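McyG protein (Microcystis aeruginosa PCC 7806, PDB 4R0M) probably activates phenylalanine or a related starter acid as its adenylate and loads it onto a carrier domain during microcystin synthesis. Local coordinates at residues Leu481-Glu494 / Gly512-Asn524. Sequence-based numbering, arbitrary orientation.
Sequences LLIITFSPESEQFE and GIAPAYVIPLERN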
loop_
_atom_site.group_PDB
_atom_site.type_symbol
_atom_site.label_atom_id
_atom_site.label_comp_id
_atom_site.label_asym_id
_atom_site.label_seq_id
_atom_site.Cartn_x
_atom_site.Cartn_y
_atom_site.Cartn_z
ATOM N N LEU A 481 -24.456 -14.208 8.307
ATOM C CA LEU A 481 -24.819 -12.818 8.562
ATOM C C LEU A 481 -23.875 -11.859 7.840
ATOM O O LEU A 481 -22.662 -12.085 7.790
ATOM C CB LEU A 481 -24.810 -12.519 10.068
ATOM C CG LEU A 481 -25.604 -13.392 11.053
ATOM C CD1 LEU A 481 -25.302 -12.970 12.484
ATOM C CD2 LEU A 481 -27.103 -13.348 10.791
ATOM N N LEU A 482 -24.443 -10.798 7.273
ATOM C CA LEU A 482 -23.661 -9.714 6.696
ATOM C C LEU A 482 -23.454 -8.639 7.751
ATOM O O LEU A 482 -24.418 -8.129 8.326
ATOM C CB LEU A 482 -24.361 -9.126 5.466
ATOM C CG LEU A 482 -23.814 -7.814 4.886
ATOM C CD1 LEU A 482 -22.455 -8.015 4.227
ATOM C CD2 LEU A 482 -24.803 -7.204 3.905
ATOM N N ILE A 483 -22.192 -8.303 8.005
ATOM C CA ILE A 483 -21.855 -7.276 8.986
ATOM C C ILE A 483 -21.212 -6.083 8.290
ATOM O O ILE A 483 -20.320 -6.241 7.455
ATOM C CB ILE A 483 -20.945 -7.819 10.119
ATOM C CG1 ILE A 483 -21.666 -8.907 10.925
ATOM C CG2 ILE A 483 -20.535 -6.708 11.077
ATOM C CD1 ILE A 483 -21.577 -10.293 10.325
ATOM N N ILE A 484 -21.690 -4.894 8.641
ATOM C CA ILE A 484 -21.189 -3.652 8.081
ATOM C C ILE A 484 -20.664 -2.747 9.193
ATOM O O ILE A 484 -21.384 -2.424 10.140
ATOM C CB ILE A 484 -22.273 -2.942 7.236
ATOM C CG1 ILE A 484 -22.418 -3.645 5.882
ATOM C CG2 ILE A 484 -21.944 -1.465 7.045
ATOM C CD1 ILE A 484 -23.700 -3.331 5.141
ATOM N N THR A 485 -19.396 -2.367 9.078
ATOM C CA THR A 485 -18.787 -1.412 9.991
ATOM C C THR A 485 -18.445 -0.147 9.225
ATOM O O THR A 485 -18.077 -0.204 8.051
ATOM C CB THR A 485 -17.513 -1.974 10.648
ATOM O OG1 THR A 485 -16.603 -2.413 9.633
ATOM C CG2 THR A 485 -17.853 -3.147 11.567
ATOM N N PHE A 486 -18.579 0.995 9.893
ATOM C CA PHE A 486 -18.345 2.289 9.270
ATOM C C PHE A 486 -17.951 3.320 10.324
ATOM O O PHE A 486 -18.028 3.054 11.523
ATOM C CB PHE A 486 -19.601 2.747 8.513
ATOM C CG PHE A 486 -20.670 3.325 9.399
ATOM C CD1 PHE A 486 -21.495 2.497 10.152
ATOM C CD2 PHE A 486 -20.851 4.702 9.482
ATOM C CE1 PHE A 486 -22.477 3.030 10.972
ATOM C CE2 PHE A 486 -21.830 5.241 10.303
ATOM C CZ PHE A 486 -22.645 4.404 11.048
ATOM N N SER A 487 -17.525 4.493 9.866
ATOM C CA SER A 487 -17.282 5.625 10.745
ATOM C C SER A 487 -18.180 6.784 10.325
ATOM O O SER A 487 -18.301 7.064 9.130
ATOM C CB SER A 487 -15.812 6.040 10.701
ATOM O OG SER A 487 -15.537 7.043 11.661
ATOM N N PRO A 488 -18.829 7.451 11.300
ATOM C CA PRO A 488 -19.758 8.538 10.987
ATOM C C PRO A 488 -19.044 9.810 10.542
ATOM O O PRO A 488 -17.982 10.147 11.073
ATOM C CB PRO A 488 -20.492 8.784 12.316
ATOM C CG PRO A 488 -20.097 7.663 13.223
ATOM C CD PRO A 488 -18.755 7.205 12.749
ATOM N N GLU A 489 -19.635 10.504 9.575
ATOM C CA GLU A 489 -19.114 11.782 9.095
ATOM C C GLU A 489 -19.647 12.936 9.950
ATOM O O GLU A 489 -19.343 14.104 9.694
ATOM C CB GLU A 489 -19.477 11.983 7.620
ATOM C CG GLU A 489 -18.548 12.925 6.863
ATOM C CD GLU A 489 -18.678 12.793 5.358
ATOM O OE1 GLU A 489 -19.814 12.874 4.840
ATOM O OE2 GLU A 489 -17.638 12.614 4.691
ATOM N N SER A 490 -20.430 12.590 10.971
ATOM C CA SER A 490 -21.027 13.562 11.888
ATOM C C SER A 490 -19.969 14.308 12.697
ATOM O O SER A 490 -18.808 13.888 12.758
ATOM C CB SER A 490 -22.006 12.861 12.837
ATOM O OG SER A 490 -23.003 12.156 12.117
ATOM N N GLU A 491 -20.381 15.412 13.320
ATOM C CA GLU A 491 -19.478 16.223 14.136
ATOM C C GLU A 491 -20.017 16.426 15.565
ATOM O O GLU A 491 -20.521 17.505 15.891
ATOM C CB GLU A 491 -19.214 17.572 13.450
ATOM C CG GLU A 491 -17.918 18.258 13.866
ATOM C CD GLU A 491 -16.678 17.605 13.276
ATOM O OE1 GLU A 491 -16.684 17.277 12.069
ATOM O OE2 GLU A 491 -15.690 17.428 14.019
ATOM N N GLN A 492 -19.927 15.402 16.418
ATOM C CA GLN A 492 -19.414 14.072 16.066
ATOM C C GLN A 492 -20.371 12.969 16.541
ATOM O O GLN A 492 -21.540 13.242 16.824
ATOM C CB GLN A 492 -17.991 13.862 16.613
ATOM C CG GLN A 492 -17.840 14.008 18.123
ATOM C CD GLN A 492 -16.425 13.736 18.607
ATOM O OE1 GLN A 492 -15.870 14.503 19.394
ATOM N NE2 GLN A 492 -15.833 12.641 18.138
ATOM N N PHE A 493 -19.879 11.732 16.612
ATOM C CA PHE A 493 -20.657 10.609 17.144
ATOM C C PHE A 493 -20.889 10.769 18.658
ATOM O O PHE A 493 -20.085 11.411 19.335
ATOM C CB PHE A 493 -19.986 9.263 16.802
ATOM C CG PHE A 493 -18.618 9.080 17.404
ATOM C CD1 PHE A 493 -17.482 9.547 16.746
ATOM C CD2 PHE A 493 -18.461 8.418 18.619
ATOM C CE1 PHE A 493 -16.221 9.373 17.298
ATOM C CE2 PHE A 493 -17.202 8.241 19.174
ATOM C CZ PHE A 493 -16.081 8.720 18.513
ATOM N N GLU A 494 -21.970 10.202 19.202
ATOM C CA GLU A 494 -22.905 9.338 18.477
ATOM C C GLU A 494 -24.151 10.068 17.970
ATOM O O GLU A 494 -25.258 9.876 18.486
ATOM C CB GLU A 494 -23.296 8.124 19.334
ATOM C CG GLU A 494 -22.187 7.097 19.539
ATOM C CD GLU A 494 -21.853 6.305 18.283
ATOM O OE1 GLU A 494 -22.775 5.986 17.502
ATOM O OE2 GLU A 494 -20.659 5.991 18.083
ATOM N N GLY A 512 -30.909 -6.570 -2.205
ATOM C CA GLY A 512 -31.925 -7.566 -1.863
ATOM C C GLY A 512 -31.633 -8.326 -0.579
ATOM O O GLY A 512 -32.451 -9.128 -0.123
ATOM N N ILE A 513 -30.456 -8.083 -0.008
ATOM C CA ILE A 513 -30.083 -8.640 1.290
ATOM C C ILE A 513 -29.776 -7.505 2.264
ATOM O O ILE A 513 -29.481 -6.381 1.851
ATOM C CB ILE A 513 -28.879 -9.606 1.200
ATOM C CG1 ILE A 513 -27.683 -8.934 0.508
ATOM C CG2 ILE A 513 -29.282 -10.898 0.498
ATOM C CD1 ILE A 513 -26.347 -9.582 0.806
ATOM N N ALA A 514 -29.845 -7.807 3.556
ATOM C CA ALA A 514 -29.675 -6.791 4.584
ATOM C C ALA A 514 -28.511 -7.090 5.523
ATOM O O ALA A 514 -28.199 -8.254 5.771
ATOM C CB ALA A 514 -30.960 -6.637 5.373
ATOM N N PRO A 515 -27.855 -6.035 6.039
ATOM C CA PRO A 515 -26.873 -6.250 7.099
ATOM C C PRO A 515 -27.554 -6.632 8.411
ATOM O O PRO A 515 -28.518 -5.978 8.822
ATOM C CB PRO A 515 -26.187 -4.886 7.234
ATOM C CG PRO A 515 -27.152 -3.903 6.668
ATOM C CD PRO A 515 -27.885 -4.632 5.584
ATOM N N ALA A 516 -27.064 -7.694 9.048
ATOM C CA ALA A 516 -27.565 -8.101 10.358
ATOM C C ALA A 516 -27.184 -7.068 11.418
ATOM O O ALA A 516 -28.008 -6.700 12.259
ATOM C CB ALA A 516 -27.040 -9.477 10.730
ATOM N N TYR A 517 -25.938 -6.596 11.356
ATOM C CA TYR A 517 -25.443 -5.570 12.273
ATOM C C TYR A 517 -24.742 -4.440 11.526
ATOM O O TYR A 517 -24.006 -4.681 10.567
ATOM C CB TYR A 517 -24.486 -6.176 13.304
ATOM C CG TYR A 517 -25.062 -7.329 14.098
ATOM C CD1 TYR A 517 -25.863 -7.098 15.218
ATOM C CD2 TYR A 517 -24.803 -8.650 13.731
ATOM C CE1 TYR A 517 -26.391 -8.152 15.949
ATOM C CE2 TYR A 517 -25.325 -9.711 14.455
ATOM C CZ TYR A 517 -26.117 -9.455 15.563
ATOM O OH TYR A 517 -26.638 -10.504 16.283
ATOM N N VAL A 518 -24.985 -3.211 11.971
ATOM C CA VAL A 518 -24.307 -2.032 11.436
ATOM C C VAL A 518 -23.688 -1.266 12.600
ATOM O O VAL A 518 -24.397 -0.650 13.399
ATOM C CB VAL A 518 -25.259 -1.115 10.631
ATOM C CG1 VAL A 518 -24.501 0.068 10.048
ATOM C CG2 VAL A 518 -25.947 -1.888 9.517
ATOM N N ILE A 519 -22.360 -1.310 12.688
ATOM C CA ILE A 519 -21.637 -0.771 13.840
ATOM C C ILE A 519 -20.825 0.485 13.504
ATOM O O ILE A 519 -19.871 0.424 12.721
ATOM C CB ILE A 519 -20.698 -1.827 14.464
ATOM C CG1 ILE A 519 -21.409 -3.181 14.593
ATOM C CG2 ILE A 519 -20.179 -1.340 15.812
ATOM C CD1 ILE A 519 -20.489 -4.379 14.483
ATOM N N PRO A 520 -21.206 1.633 14.098
ATOM C CA PRO A 520 -20.418 2.860 14.011
ATOM C C PRO A 520 -19.107 2.715 14.775
ATOM O O PRO A 520 -19.062 2.047 15.813
ATOM C CB PRO A 520 -21.307 3.904 14.696
ATOM C CG PRO A 520 -22.683 3.333 14.659
ATOM C CD PRO A 520 -22.483 1.856 14.795
ATOM N N LEU A 521 -18.052 3.335 14.256
ATOM C CA LEU A 521 -16.738 3.262 14.878
ATOM C C LEU A 521 -16.001 4.590 14.873
ATOM O O LEU A 521 -16.105 5.372 13.925
ATOM C CB LEU A 521 -15.880 2.190 14.204
ATOM C CG LEU A 521 -15.910 0.796 14.828
ATOM C CD1 LEU A 521 -15.267 -0.213 13.891
ATOM C CD2 LEU A 521 -15.211 0.795 16.183
ATOM N N GLU A 522 -15.267 4.839 15.954
ATOM C CA GLU A 522 -14.351 5.972 16.025
ATOM C C GLU A 522 -13.224 5.756 15.021
ATOM O O GLU A 522 -12.689 4.650 14.904
ATOM C CB GLU A 522 -13.799 6.169 17.449
ATOM C CG GLU A 522 -13.627 4.899 18.276
ATOM C CD GLU A 522 -14.924 4.420 18.918
ATOM O OE1 GLU A 522 -15.344 3.281 18.615
ATOM O OE2 GLU A 522 -15.525 5.176 19.717
ATOM N N ARG A 523 -12.889 6.821 14.294
ATOM C CA ARG A 523 -11.918 6.775 13.194
ATOM C C ARG A 523 -10.601 6.115 13.592
ATOM O O ARG A 523 -10.019 5.367 12.807
ATOM C CB ARG A 523 -11.649 8.182 12.643
ATOM C CG ARG A 523 -12.899 8.966 12.260
ATOM C CD ARG A 523 -12.577 10.292 11.585
ATOM N NE ARG A 523 -11.715 11.157 12.394
ATOM C CZ ARG A 523 -10.467 11.496 12.074
ATOM N NH1 ARG A 523 -9.914 11.056 10.949
ATOM N NH2 ARG A 523 -9.768 12.286 12.879
ATOM N N ASN A 524 -10.160 6.381 14.821
ATOM C CA ASN A 524 -8.888 5.877 15.343
ATOM C C ASN A 524 -8.862 4.375 15.625
ATOM O O ASN A 524 -7.794 3.805 15.854
ATOM C CB ASN A 524 -8.490 6.648 16.610
ATOM C CG ASN A 524 -8.157 8.107 16.339
ATOM O OD1 ASN A 524 -8.407 8.633 15.251
ATOM N ND2 ASN A 524 -7.591 8.774 17.341
#
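Phe486 lays one ring face over Pro520, whose CA lies 4.1 Å from the ring centroid and 28° off the ring normal, a CH-pi contact. Phe486 CG sits between its own backbone N and carbonyl carbon (chi1 79°), which brings Phe486 CE1 within 3.7 Å of Val518 CG1. On the sheet face carrying these side chains, Ile484 CD1 reaches Pro515 CB at 3.6 Å; Phe486 and Pro515 also touch helix 498-511. On the opposite sheet face, Ile519 CD1 lies alongside both Ile483 CG2 and Thr485 CG2, at 4.1 Å from each, and Phe543 of helix 536-545 packs against Ile483 and Ile519. The axes of 481-486 and 517-520 approach to 4.8 Å. Ile484 grips its neighbour twice: its N donates to Tyr517 O almost straight (175° at the hydrogen), and its O accepts from Ile519 N. Ser487 OG donates to Leu521 O at 2.9 Å, adding a side-chain bond to the backbone ladder. The poorly ordered Phe493 ring is modelled about perpendicular to the Glu522 carboxylate, whose OE1 salt-bridges Arg551. Strands 479-486 and 517-520, parallel and joined through helix 498-511, form a beta-alpha-beta crossover; strand 468-474 adds an antiparallel edge, consistent with the small C-terminal subdomain of ANL adenylating enzymes.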